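PDB 3WKY: prophenoloxidase b from Marsupenaeus japonicus, which is the inactive precursor of a type 3 copper phenoloxidase that, once activated, probably hydroxylates monophenols and oxidises o-diphenols. Local coordinates for residues T22-D27 with G460-L465; Q13-P18 with G129-L134; K153-A158 with I471-K476; K81-V86 with S109-A114; P261-G266 with V384-R389. One frame throughout, in Å; residues are numbered along the deposited sequence.

Contact 1. Residues T22-D27 with G460-L465; sequences TSTLAD and GIDFRL. With EDO (1,2-ethanediol), chain L.
The carboxylate of Asp462, which faces the methyl group of Thr24, is held by its own loop: Asp462 OD2 lies 2.7 Å from Arg464 NH1 in a salt bridge. Its other oxygen, OD1, accepts the backbone N of Arg464 at 3.2 Å, a fairly straight bond (156°) that arrives from above the carboxylate plane and makes an Asx turn. A weak, longer bond from Arg464 NH1 also reaches OD1, so guanidinium and amide together fix the rotation of the carboxylate. Across the contact the approach is apolar against polar. With CG2 anti to the backbone N (OG1 chi1 -63°), Thr24 on helix 22-29 sets this methyl 3.9 Å from Asp462 OD2 and at the edge of the guanidinium, 4.4 Å from Arg464 NH1. The firm partner of Asp27 is Arg467, whose carbonyl also accepts from Arg464 NH2. An alanine in place of Asp462 would probably leave Arg464 without its close counter-charge and let the turn relax. No hydrogen bond joins the two segments and only 87 Å² is buried between them, so the loop is shaped mainly by its own bonds and meets the helix through the Thr24 methyl, with the firmer charge link passing through Arg467.

Contact 2. Residues Q13-P18 with G129-L134; sequences QLFYLP and GDTPPL
Phe15 lays its ring against Pro132, and the overlap begins at the base of the side chain, where Phe15 CB is 3.6 Å from Pro132 CG. One bond further out, Phe15 CG meets the same carbon at 3.5 Å. Over the centre of the ring Pro132 CD takes over, 3.7 Å from the centroid and only 12° off the ring normal, which satisfies the geometry of a CH-pi contact over the face. A chi1 of -70°, with CG beside the backbone N, swings the ring to the position where this face meets the proline. This is a proline-aromatic packing of two irregular segments, the turn after helix 9-12 and the loop between helix 109-122 and helix 134-137, and it is buried. Helix 109-122 supplies further aromatic neighbours: Tyr117 meets the Phe15 ring edge-to-face, and Tyr120 comes against it with the planes at about 60°. At the far end, Phe15 CZ reaches Thr131 CG2 at 4.0 Å, an oblique approach; the hydroxyl of Thr131 is engaged with the carbonyl of Pro128. Tyr16 adds a second, looser touch, its ring edge carbon CE1 lying 4.2 Å from Pro132 CB, near the plane of the tyrosine ring.

Contact 3. Residues K153-A158 with I471-K476; sequences KLAKSA and ITVHIK. With NAG (2-acetamido-2-deoxy-beta-D-glucopyranose), chain C; EDO (1,2-ethanediol), chain L.
Ile471 and Ala155 carry most of this contact, 46 and 42 Å² of their surface being covered across it. Ile471 sends its long branch toward helix 145-160: CG1 stands anti to the backbone N (chi1 -178°) and comes within 4.1 Å of Ala155 CB. The chain then bends at chi2 (58°), carrying CD1 to 4.0 Å from Ala158 CB. The two methyls of Ala155 and Ala158, three residues apart on the helix, thus receive successive carbons of one isoleucine. Val473 joins from two residues further along, its CG2 lying 4.2 Å from Ala155 CB. Alternation along the extended chain explains the pairing, since Ile471 and Val473 point to the helix while the intervening Thr472 points away. The arrangement is a helix laid on a beta-sheet through small residues: helix 145-160, in the copper-containing domain, covers the start of strand 472-481 of the Ig-like domain, which runs parallel to the edge strand 165-169. No hydrogen bond crosses between the two segments. On the side away from the helix the strand meets sugar. Thr472, in one of its two conformers, accepts at OG1 from N2 of an N-acetylglucosamine at 3.2 Å in a nearly straight bond (162°), in a glycan neighbouring Asn456. In that same conformer Thr472 CG2 sits 3.5 Å above one face of the His474 ring, offset toward the rim, and the acetyl methyl C8 of the same sugar lies at that ring's edge, 4.0 Å from His474 NE2, which hydrogen-bonds Glu165.

Contact 4. Residues K81-V86 with S109-A114; sequences KDLSKV and SAVFLA
Leu83 puts its CD2 methyl against the backbone of the opposing helix, and its nearest atom there is Phe112 CA at 3.9 Å. The same methyl lies 4.2 Å from Val111 O, with side-chain approaches somewhat longer: 4.4 Å from Leu83 CD2 to Phe112 CD1 and 4.5 Å to Val111 CG1. A single methyl therefore bears on two consecutive residues, and it meets the Phe112 ring obliquely. Leu83 is directed across the interface, with CG anti to the backbone N (chi1 -179°), which extends the side chain from helix 74-89. Phe112, by contrast, starts its side chain away from the partner segment, which is consistent with its alpha carbon, more than its ring, being what the leucine finds. Leu83 and Phe112 have the closest alpha carbons of the two segments, 7.6 Å apart, and Leu83 alone contributes 59 of the 111 Å² buried. No hydrogen bond crosses; the contact is van der Waals packing of buried residues. Both segments belong to the all-alpha hemocyanin domain, and the packing widens along the same two helices: Leu83 also touches Ala115 and Ser84 touches His118, while Val111 and Ala114 rest on Val80. Phe112 reaches Phe87 at the far end of helix 74-89, as well as Val103 of the intervening helix 93-103, on which Val86 packs too through Val99. The three successive helices thus pack against one another, with Leu113 turned to Pro18 on another side.

Contact 5. Residues P261-G266 with V384-R389; sequences PHLTTG and VETAVR. With NA (sodium ion), chain P.
The polar link between the segments is a single bond from Arg389 NH2 to the backbone carbonyl of Pro261, 2.9 Å from nitrogen to Pro261 O but bent to 124° at the hydrogen, and so weak. Two further partners are also weak: NE gives a weak hydrogen bond to Tyr259 OH, and NH2 makes a long, weak ion pair with Glu191. Van der Waals packing is more extensive. Leu263 and Arg389 approach from opposite directions, and Leu263 CD1 settles 3.5 Å above one face of the guanidinium, offset toward the rim, with Arg389 NE also 3.5 Å away. The aliphatic arm joins in, Arg389 CD being 3.7 Å from Leu263 CD1. A bend at chi3 (61°) turns the chain, and chi4 (96°) sets the guanidinium plane with one face to the leucine. Thr386 CG2 touches Leu263 CD1 at 4.2 Å, while the threonine hydroxyl bonds to the carbonyl of Val380. A leucine in place of Arg389 would probably leave the Pro261 carbonyl without this donor and Leu263 without its flat cover. Metal binding is separate: Thr265 OG1 coordinates a sodium ion at 2.8 Å. All four touching residues are buried within the copper-containing domain, and the contact belongs to the surroundings of a type 3 copper site: the side chain of Thr386 lies about 10 Å from the dicopper-oxygen cluster, the carbonyl of Val384 accepts from ND1 of the pocket residue His199, and Ala387 and Val388 pack on Phe393, which also lines that pocket.

Contact 1 is the surface member of the set and owes its form to charge within one loop; contacts 2 to 5 are buried and mainly apolar. Contacts 1 and 3 share the Ig-like region: Phe463 packs on Val473, and one ethanediol touches both. Contact 1 ties this region to an N-terminal helix, contact 3 to the copper-containing domain. Contacts 2 and 4 also meet, as Pro18 and Leu113 pack together, but contact 2 joins loops through a proline on an aromatic face whereas contact 4 joins helices through a leucine methyl. Contact 5, the one nearest the chain's centre, combines a leucine methyl over a guanidinium face with a weak hydrogen bond and reaches contact 2 through Leu134 and Glu385.

Contact 1. Residues T22-D27 with G460-L465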
# COMPACT_ATOMS: atom_id res chain seq x y z
N THR A 22 9.71 45.74 -31.74
CA THR A 22 10.26 45.93 -33.08
C THR A 22 10.93 47.31 -33.18
O THR A 22 11.96 47.46 -33.83
CB THR A 22 9.16 45.80 -34.15
OG1 THR A 22 8.44 44.58 -33.94
CG2 THR A 22 9.77 45.80 -35.55
N SER A 23 10.34 48.30 -32.51
CA SER A 23 10.91 49.65 -32.50
C SER A 23 12.32 49.68 -31.90
O SER A 23 13.22 50.32 -32.44
CB SER A 23 10.00 50.62 -31.75
OG SER A 23 8.79 50.82 -32.45
N THR A 24 12.50 48.98 -30.78
CA THR A 24 13.81 48.92 -30.12
C THR A 24 14.84 48.24 -31.01
O THR A 24 16.00 48.67 -31.09
CB THR A 24 13.72 48.14 -28.78
OG1 THR A 24 12.86 48.84 -27.87
CG2 THR A 24 15.10 48.01 -28.15
N LEU A 25 14.42 47.18 -31.68
CA LEU A 25 15.32 46.45 -32.56
C LEU A 25 15.67 47.31 -33.77
O LEU A 25 16.84 47.40 -34.17
CB LEU A 25 14.68 45.13 -33.02
CG LEU A 25 15.48 44.29 -34.01
CD1 LEU A 25 16.73 43.71 -33.37
CD2 LEU A 25 14.62 43.18 -34.62
N ALA A 26 14.66 47.94 -34.35
CA ALA A 26 14.84 48.76 -35.54
C ALA A 26 15.74 49.96 -35.27
O ALA A 26 16.60 50.30 -36.08
CB ALA A 26 13.50 49.22 -36.07
N ASP A 27 15.54 50.59 -34.12
CA ASP A 27 16.36 51.73 -33.73
C ASP A 27 17.83 51.35 -33.62
O ASP A 27 18.71 52.07 -34.10
CB ASP A 27 15.89 52.33 -32.41
CG ASP A 27 16.85 53.37 -31.87
OD1 ASP A 27 16.87 54.50 -32.41
OD2 ASP A 27 17.60 53.06 -30.92
N GLY A 460 20.92 38.46 -28.02
CA GLY A 460 19.68 37.89 -27.50
C GLY A 460 19.02 38.72 -26.40
O GLY A 460 17.79 38.80 -26.33
N ILE A 461 19.85 39.30 -25.54
CA ILE A 461 19.39 40.10 -24.42
C ILE A 461 19.96 41.50 -24.51
O ILE A 461 21.17 41.68 -24.71
CB ILE A 461 19.87 39.50 -23.09
CG1 ILE A 461 19.27 38.10 -22.87
CG2 ILE A 461 19.51 40.41 -21.93
CD1 ILE A 461 19.91 37.34 -21.72
N ASP A 462 19.09 42.50 -24.36
CA ASP A 462 19.51 43.89 -24.37
C ASP A 462 19.94 44.30 -22.97
O ASP A 462 19.10 44.54 -22.10
CB ASP A 462 18.35 44.78 -24.84
CG ASP A 462 18.79 46.20 -25.17
OD1 ASP A 462 19.93 46.58 -24.82
OD2 ASP A 462 17.99 46.93 -25.79
N PHE A 463 21.24 44.39 -22.74
CA PHE A 463 21.76 44.71 -21.41
C PHE A 463 21.91 46.22 -21.15
O PHE A 463 22.37 46.61 -20.07
CB PHE A 463 23.10 44.02 -21.17
CG PHE A 463 22.99 42.53 -20.94
CD1 PHE A 463 22.71 42.02 -19.68
CD2 PHE A 463 23.20 41.64 -21.98
CE1 PHE A 463 22.62 40.65 -19.46
CE2 PHE A 463 23.12 40.26 -21.77
CZ PHE A 463 22.83 39.77 -20.51
N ARG A 464 21.54 47.05 -22.12
CA ARG A 464 21.62 48.50 -21.96
C ARG A 464 20.64 49.01 -20.89
O ARG A 464 19.51 48.54 -20.80
CB ARG A 464 21.31 49.22 -23.28
CG ARG A 464 22.37 49.04 -24.36
CD ARG A 464 21.72 48.77 -25.71
NE ARG A 464 21.15 49.95 -26.34
CZ ARG A 464 19.99 49.97 -27.00
NH1 ARG A 464 19.24 48.88 -27.08
NH2 ARG A 464 19.56 51.09 -27.56
N LEU A 465 21.10 49.97 -20.10
CA LEU A 465 20.21 50.69 -19.19
C LEU A 465 19.44 51.73 -19.99
O LEU A 465 18.21 51.85 -19.87
CB LEU A 465 21.01 51.34 -18.07
CG LEU A 465 21.49 50.36 -17.01
CD1 LEU A 465 22.50 51.01 -16.07
CD2 LEU A 465 20.30 49.82 -16.23
C1 EDO L . 22.38 44.04 -26.20
O1 EDO L . 23.36 44.13 -25.15
C2 EDO L . 22.78 44.79 -27.47
O2 EDO L . 22.64 46.20 -27.26

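Contact 2. Residues Q13-P18 with G129-L134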
# COMPACT_ATOMS: atom_id res chain seq x y z
N GLN A 13 18.85 39.41 -38.76
CA GLN A 13 18.62 40.40 -37.71
C GLN A 13 17.24 40.27 -37.09
O GLN A 13 17.01 40.75 -35.98
CB GLN A 13 18.81 41.81 -38.27
CG GLN A 13 20.26 42.16 -38.58
CD GLN A 13 20.40 43.55 -39.17
OE1 GLN A 13 19.44 44.12 -39.69
NE2 GLN A 13 21.61 44.09 -39.10
N LEU A 14 16.32 39.62 -37.79
CA LEU A 14 14.96 39.44 -37.28
C LEU A 14 14.92 38.50 -36.08
O LEU A 14 13.98 38.52 -35.30
CB LEU A 14 14.05 38.90 -38.38
CG LEU A 14 14.11 39.64 -39.72
CD1 LEU A 14 13.48 38.81 -40.82
CD2 LEU A 14 13.43 40.99 -39.61
N PHE A 15 15.96 37.67 -35.94
CA PHE A 15 16.06 36.72 -34.83
C PHE A 15 16.48 37.43 -33.55
O PHE A 15 16.32 36.89 -32.45
CB PHE A 15 17.11 35.65 -35.15
CG PHE A 15 16.71 34.67 -36.23
CD1 PHE A 15 16.92 34.97 -37.58
CD2 PHE A 15 16.18 33.43 -35.91
CE1 PHE A 15 16.58 34.07 -38.58
CE2 PHE A 15 15.83 32.51 -36.90
CZ PHE A 15 16.03 32.83 -38.24
N TYR A 16 17.04 38.63 -33.69
CA TYR A 16 17.69 39.31 -32.56
C TYR A 16 16.72 40.00 -31.58
O TYR A 16 15.60 40.35 -31.95
CB TYR A 16 18.74 40.30 -33.05
CG TYR A 16 19.93 39.63 -33.69
CD1 TYR A 16 20.12 38.26 -33.57
CD2 TYR A 16 20.86 40.36 -34.41
CE1 TYR A 16 21.20 37.63 -34.16
CE2 TYR A 16 21.95 39.74 -35.00
CZ TYR A 16 22.11 38.38 -34.87
OH TYR A 16 23.19 37.74 -35.45
N LEU A 17 17.20 40.18 -30.35
CA LEU A 17 16.44 40.82 -29.27
C LEU A 17 14.95 40.44 -29.27
O LEU A 17 14.09 41.31 -29.36
CB LEU A 17 16.59 42.35 -29.37
CG LEU A 17 18.02 42.89 -29.43
CD1 LEU A 17 18.02 44.42 -29.50
CD2 LEU A 17 18.86 42.41 -28.25
N PRO A 18 14.65 39.13 -29.16
CA PRO A 18 13.26 38.68 -29.35
C PRO A 18 12.29 39.15 -28.26
O PRO A 18 11.08 39.11 -28.49
CB PRO A 18 13.39 37.15 -29.35
CG PRO A 18 14.65 36.86 -28.60
CD PRO A 18 15.58 38.01 -28.92
N GLY A 129 21.87 26.67 -42.27
CA GLY A 129 23.20 27.00 -41.79
C GLY A 129 23.40 28.49 -41.59
O GLY A 129 24.34 28.91 -40.89
N ASP A 130 22.53 29.30 -42.18
CA ASP A 130 22.63 30.75 -42.04
C ASP A 130 21.79 31.30 -40.89
O ASP A 130 21.76 32.51 -40.66
CB ASP A 130 22.21 31.44 -43.35
CG ASP A 130 23.15 31.13 -44.50
OD1 ASP A 130 24.36 31.01 -44.24
OD2 ASP A 130 22.69 31.00 -45.65
N THR A 131 21.09 30.43 -40.16
CA THR A 131 20.36 30.90 -38.98
C THR A 131 21.36 31.12 -37.85
O THR A 131 22.38 30.45 -37.79
CB THR A 131 19.27 29.90 -38.53
OG1 THR A 131 19.86 28.64 -38.23
CG2 THR A 131 18.23 29.72 -39.61
N PRO A 132 21.08 32.09 -36.96
CA PRO A 132 22.01 32.29 -35.84
C PRO A 132 21.95 31.10 -34.89
O PRO A 132 20.90 30.45 -34.84
CB PRO A 132 21.46 33.54 -35.15
CG PRO A 132 20.01 33.61 -35.56
CD PRO A 132 19.96 33.05 -36.95
N PRO A 133 23.04 30.83 -34.16
CA PRO A 133 23.03 29.77 -33.14
C PRO A 133 21.95 30.10 -32.12
O PRO A 133 21.85 31.26 -31.69
CB PRO A 133 24.41 29.89 -32.48
CG PRO A 133 25.27 30.55 -33.53
CD PRO A 133 24.35 31.50 -34.24
N LEU A 134 21.15 29.12 -31.74
CA LEU A 134 20.06 29.39 -30.81
C LEU A 134 20.48 30.02 -29.47
O LEU A 134 19.78 30.90 -28.96
CB LEU A 134 19.20 28.13 -30.60
CG LEU A 134 17.87 28.32 -29.86
CD1 LEU A 134 16.94 29.30 -30.58
CD2 LEU A 134 17.21 26.95 -29.74

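Contact 3. Residues K153-A158 with I471-K476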
# COMPACT_ATOMS: atom_id res chain seq x y z
N LYS A 153 23.66 42.45 -13.36
CA LYS A 153 24.36 43.19 -12.31
C LYS A 153 25.70 43.71 -12.83
O LYS A 153 26.00 44.90 -12.73
CB LYS A 153 24.58 42.25 -11.13
CG LYS A 153 24.93 42.91 -9.82
CD LYS A 153 24.91 41.85 -8.72
CE LYS A 153 25.14 42.44 -7.34
NZ LYS A 153 24.83 41.43 -6.28
N LEU A 154 26.50 42.80 -13.37
CA LEU A 154 27.82 43.12 -13.91
C LEU A 154 27.73 44.13 -15.06
O LEU A 154 28.60 44.98 -15.21
CB LEU A 154 28.53 41.85 -14.37
CG LEU A 154 29.46 41.15 -13.38
CD1 LEU A 154 28.83 41.02 -12.01
CD2 LEU A 154 29.88 39.78 -13.90
N ALA A 155 26.68 44.01 -15.87
CA ALA A 155 26.45 44.95 -16.96
C ALA A 155 26.21 46.36 -16.42
O ALA A 155 26.81 47.32 -16.89
CB ALA A 155 25.28 44.50 -17.82
N LYS A 156 25.32 46.46 -15.43
CA LYS A 156 24.99 47.74 -14.81
C LYS A 156 26.23 48.45 -14.27
O LYS A 156 26.41 49.65 -14.46
CB LYS A 156 23.95 47.56 -13.70
CG LYS A 156 23.49 48.87 -13.05
CD LYS A 156 22.27 48.66 -12.15
CE LYS A 156 21.75 49.99 -11.59
NZ LYS A 156 20.54 49.81 -10.74
N SER A 157 27.08 47.69 -13.59
CA SER A 157 28.32 48.23 -13.04
C SER A 157 29.28 48.64 -14.15
O SER A 157 29.89 49.71 -14.09
CB SER A 157 29.01 47.21 -12.13
OG SER A 157 28.25 46.99 -10.96
N ALA A 158 29.43 47.78 -15.15
CA ALA A 158 30.33 48.04 -16.27
C ALA A 158 29.98 49.35 -16.96
O ALA A 158 30.86 50.17 -17.24
CB ALA A 158 30.30 46.89 -17.26
N ILE A 471 27.37 48.11 -24.35
CA ILE A 471 27.67 47.00 -23.46
C ILE A 471 27.47 45.65 -24.15
O ILE A 471 26.49 45.44 -24.86
CB ILE A 471 26.83 47.09 -22.16
CG1 ILE A 471 27.19 45.96 -21.19
CG2 ILE A 471 25.34 47.08 -22.47
CD1 ILE A 471 28.65 45.93 -20.79
N THR A 472 28.45 44.77 -23.97
CA THR A 472 28.39 43.41 -24.50
C THR A 472 28.63 42.43 -23.35
O THR A 472 29.58 42.59 -22.59
CB THR A 472 29.46 43.16 -25.58
OG1 THR A 472 29.15 43.94 -26.74
CG2 THR A 472 29.51 41.68 -25.97
N VAL A 473 27.77 41.42 -23.24
CA VAL A 473 27.92 40.43 -22.19
C VAL A 473 28.31 39.11 -22.83
O VAL A 473 27.55 38.53 -23.61
CB VAL A 473 26.64 40.26 -21.36
CG1 VAL A 473 26.80 39.12 -20.36
CG2 VAL A 473 26.31 41.56 -20.64
N HIS A 474 29.51 38.65 -22.51
CA HIS A 474 29.98 37.35 -22.97
C HIS A 474 29.65 36.32 -21.91
O HIS A 474 29.72 36.61 -20.71
CB HIS A 474 31.49 37.39 -23.23
CG HIS A 474 31.90 38.33 -24.32
ND1 HIS A 474 31.69 38.06 -25.65
CD2 HIS A 474 32.51 39.54 -24.27
CE1 HIS A 474 32.14 39.06 -26.38
NE2 HIS A 474 32.65 39.97 -25.57
N ILE A 475 29.27 35.12 -22.34
CA ILE A 475 28.97 34.04 -21.41
C ILE A 475 29.87 32.85 -21.68
O ILE A 475 29.91 32.34 -22.80
CB ILE A 475 27.49 33.61 -21.49
CG1 ILE A 475 26.59 34.79 -21.11
CG2 ILE A 475 27.24 32.41 -20.56
CD1 ILE A 475 25.10 34.52 -21.30
N LYS A 476 30.59 32.43 -20.65
CA LYS A 476 31.60 31.39 -20.79
C LYS A 476 31.22 30.18 -19.95
O LYS A 476 30.73 30.32 -18.83
CB LYS A 476 32.95 31.94 -20.34
CG LYS A 476 34.05 30.90 -20.22
CD LYS A 476 35.38 31.56 -19.85
CE LYS A 476 36.34 30.54 -19.26
NZ LYS A 476 37.72 31.09 -19.16
C1 NAG C . 27.95 41.29 -29.39
C2 NAG C . 28.88 42.21 -30.19
C3 NAG C . 28.16 43.50 -30.55
C4 NAG C . 26.86 43.22 -31.30
C5 NAG C . 26.03 42.06 -30.73
C6 NAG C . 25.28 41.41 -31.89
C7 NAG C . 31.29 42.15 -29.73
C8 NAG C . 32.35 42.47 -28.72
N2 NAG C . 30.06 42.55 -29.42
O3 NAG C . 29.02 44.28 -31.35
O4 NAG C . 26.07 44.39 -31.28
O5 NAG C . 26.77 41.02 -30.12
O6 NAG C . 23.92 41.77 -31.90
O7 NAG C . 31.57 41.56 -30.77
C1 EDO L . 22.38 44.04 -26.20
O1 EDO L . 23.36 44.13 -25.15
C2 EDO L . 22.78 44.79 -27.47
O2 EDO L . 22.64 46.20 -27.26

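Contact 4. Residues K81-V86 with S109-A114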
# COMPACT_ATOMS: atom_id res chain seq x y z
N LYS A 81 2.91 26.60 -37.34
CA LYS A 81 2.67 26.18 -38.71
C LYS A 81 1.94 27.28 -39.49
O LYS A 81 2.26 27.54 -40.66
CB LYS A 81 1.83 24.90 -38.72
CG LYS A 81 1.64 24.29 -40.10
CD LYS A 81 0.69 23.09 -40.02
CE LYS A 81 0.66 22.35 -41.35
NZ LYS A 81 -0.28 21.20 -41.30
N ASP A 82 0.97 27.92 -38.85
CA ASP A 82 0.19 28.97 -39.50
C ASP A 82 1.01 30.24 -39.80
O ASP A 82 0.86 30.83 -40.87
CB ASP A 82 -1.06 29.33 -38.67
CG ASP A 82 -2.11 28.22 -38.69
OD1 ASP A 82 -1.93 27.24 -39.44
OD2 ASP A 82 -3.11 28.34 -37.94
N LEU A 83 1.87 30.64 -38.86
CA LEU A 83 2.76 31.79 -39.08
C LEU A 83 3.82 31.50 -40.13
O LEU A 83 4.06 32.31 -41.03
CB LEU A 83 3.44 32.21 -37.78
CG LEU A 83 4.38 33.42 -37.87
CD1 LEU A 83 3.66 34.63 -38.47
CD2 LEU A 83 4.97 33.77 -36.51
N SER A 84 4.48 30.34 -40.02
CA SER A 84 5.51 29.99 -40.98
C SER A 84 4.94 29.89 -42.39
O SER A 84 5.64 30.17 -43.37
CB SER A 84 6.21 28.68 -40.59
OG SER A 84 5.29 27.61 -40.58
N LYS A 85 3.67 29.50 -42.50
CA LYS A 85 3.02 29.37 -43.80
C LYS A 85 3.08 30.69 -44.57
O LYS A 85 3.38 30.72 -45.76
CB LYS A 85 1.56 28.92 -43.64
CG LYS A 85 0.75 28.96 -44.94
CD LYS A 85 -0.72 28.64 -44.70
CE LYS A 85 -1.56 28.94 -45.94
NZ LYS A 85 -1.20 28.07 -47.09
N VAL A 86 2.81 31.79 -43.87
CA VAL A 86 2.87 33.11 -44.47
C VAL A 86 4.30 33.48 -44.85
O VAL A 86 4.53 34.01 -45.94
CB VAL A 86 2.25 34.19 -43.54
CG1 VAL A 86 2.33 35.56 -44.18
CG2 VAL A 86 0.81 33.83 -43.21
N SER A 109 6.86 35.69 -28.83
CA SER A 109 8.22 35.76 -29.37
C SER A 109 8.82 34.39 -29.67
O SER A 109 9.54 34.24 -30.66
CB SER A 109 9.14 36.60 -28.49
OG SER A 109 9.09 36.18 -27.14
N ALA A 110 8.52 33.39 -28.84
CA ALA A 110 9.06 32.05 -29.08
C ALA A 110 8.39 31.39 -30.29
O ALA A 110 9.03 30.68 -31.07
CB ALA A 110 8.93 31.17 -27.83
N VAL A 111 7.09 31.64 -30.45
CA VAL A 111 6.37 31.19 -31.63
C VAL A 111 6.95 31.86 -32.88
O VAL A 111 7.14 31.22 -33.91
CB VAL A 111 4.85 31.47 -31.49
CG1 VAL A 111 4.13 31.32 -32.83
CG2 VAL A 111 4.23 30.54 -30.44
N PHE A 112 7.26 33.15 -32.76
CA PHE A 112 7.89 33.90 -33.86
C PHE A 112 9.22 33.27 -34.28
O PHE A 112 9.44 32.98 -35.47
CB PHE A 112 8.09 35.37 -33.44
CG PHE A 112 8.76 36.22 -34.48
CD1 PHE A 112 8.03 36.74 -35.55
CD2 PHE A 112 10.11 36.52 -34.39
CE1 PHE A 112 8.64 37.53 -36.50
CE2 PHE A 112 10.73 37.31 -35.35
CZ PHE A 112 9.99 37.82 -36.41
N LEU A 113 10.11 33.06 -33.31
CA LEU A 113 11.40 32.42 -33.55
C LEU A 113 11.28 31.02 -34.15
O LEU A 113 12.03 30.68 -35.07
CB LEU A 113 12.23 32.37 -32.27
CG LEU A 113 12.73 33.72 -31.79
CD1 LEU A 113 13.46 33.59 -30.48
CD2 LEU A 113 13.65 34.33 -32.86
N ALA A 114 10.36 30.21 -33.63
CA ALA A 114 10.19 28.85 -34.15
C ALA A 114 9.77 28.89 -35.61
O ALA A 114 10.32 28.16 -36.45
CB ALA A 114 9.15 28.09 -33.31

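Contact 5. Residues P261-G266 with V384-R389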
# COMPACT_ATOMS: atom_id res chain seq x y z
N PRO A 261 15.25 22.85 -13.18
CA PRO A 261 16.05 23.36 -14.31
C PRO A 261 16.88 24.62 -14.01
O PRO A 261 17.90 24.85 -14.68
CB PRO A 261 14.98 23.66 -15.38
CG PRO A 261 13.70 23.87 -14.60
CD PRO A 261 13.80 22.88 -13.45
N HIS A 262 16.45 25.42 -13.03
CA HIS A 262 17.10 26.70 -12.74
C HIS A 262 17.16 27.61 -13.97
O HIS A 262 18.20 28.18 -14.28
CB HIS A 262 18.49 26.49 -12.13
CG HIS A 262 18.46 25.83 -10.78
ND1 HIS A 262 18.46 24.46 -10.62
CD2 HIS A 262 18.40 26.35 -9.54
CE1 HIS A 262 18.42 24.17 -9.33
NE2 HIS A 262 18.38 25.30 -8.65
N LEU A 263 16.03 27.72 -14.67
CA LEU A 263 15.92 28.56 -15.87
C LEU A 263 14.76 29.54 -15.74
O LEU A 263 13.71 29.18 -15.19
CB LEU A 263 15.67 27.71 -17.12
CG LEU A 263 16.78 26.74 -17.54
CD1 LEU A 263 16.32 25.93 -18.75
CD2 LEU A 263 18.09 27.47 -17.85
N THR A 264 14.93 30.75 -16.27
CA THR A 264 13.88 31.77 -16.26
C THR A 264 13.83 32.41 -17.64
O THR A 264 14.87 32.79 -18.18
CB THR A 264 14.20 32.86 -15.22
OG1 THR A 264 14.35 32.26 -13.92
CG2 THR A 264 13.08 33.91 -15.16
N THR A 265 12.64 32.52 -18.22
CA THR A 265 12.53 33.09 -19.58
C THR A 265 12.73 34.60 -19.54
O THR A 265 12.75 35.20 -18.47
CB THR A 265 11.16 32.83 -20.24
OG1 THR A 265 10.15 33.64 -19.62
CG2 THR A 265 10.78 31.35 -20.17
N GLY A 266 12.87 35.20 -20.72
CA GLY A 266 13.11 36.63 -20.83
C GLY A 266 11.92 37.46 -20.42
O GLY A 266 12.03 38.68 -20.24
N VAL A 384 10.98 21.96 -26.98
CA VAL A 384 12.04 21.18 -27.64
C VAL A 384 13.44 21.69 -27.35
O VAL A 384 14.40 20.91 -27.40
CB VAL A 384 11.83 21.04 -29.18
CG1 VAL A 384 10.65 20.12 -29.47
CG2 VAL A 384 11.61 22.41 -29.83
N GLU A 385 13.58 22.98 -27.08
CA GLU A 385 14.91 23.51 -26.84
C GLU A 385 15.39 23.29 -25.41
O GLU A 385 16.56 23.55 -25.11
CB GLU A 385 15.01 25.00 -27.24
CG GLU A 385 14.28 25.98 -26.32
CD GLU A 385 12.77 26.04 -26.52
OE1 GLU A 385 12.17 25.17 -27.19
OE2 GLU A 385 12.16 26.99 -25.99
N THR A 386 14.51 22.77 -24.54
CA THR A 386 14.89 22.53 -23.15
C THR A 386 14.69 21.09 -22.63
O THR A 386 15.23 20.74 -21.58
CB THR A 386 14.11 23.46 -22.17
OG1 THR A 386 12.70 23.29 -22.37
CG2 THR A 386 14.50 24.94 -22.38
N ALA A 387 13.90 20.28 -23.33
CA ALA A 387 13.47 18.98 -22.79
C ALA A 387 14.61 18.01 -22.50
O ALA A 387 14.58 17.27 -21.52
CB ALA A 387 12.43 18.32 -23.69
N VAL A 388 15.65 18.02 -23.35
CA VAL A 388 16.79 17.11 -23.19
C VAL A 388 17.52 17.30 -21.84
O VAL A 388 18.13 16.35 -21.33
CB VAL A 388 17.75 17.23 -24.40
CG1 VAL A 388 19.04 16.42 -24.20
CG2 VAL A 388 17.03 16.75 -25.66
N ARG A 389 17.44 18.49 -21.26
CA ARG A 389 18.03 18.76 -19.95
C ARG A 389 17.55 17.81 -18.85
O ARG A 389 18.30 17.47 -17.94
CB ARG A 389 17.71 20.20 -19.49
CG ARG A 389 18.31 21.32 -20.37
CD ARG A 389 17.83 22.70 -19.88
NE ARG A 389 18.23 22.99 -18.51
CZ ARG A 389 19.30 23.70 -18.17
NH1 ARG A 389 20.13 24.17 -19.10
NH2 ARG A 389 19.57 23.93 -16.89
NA NA P . 7.97 33.21 -21.38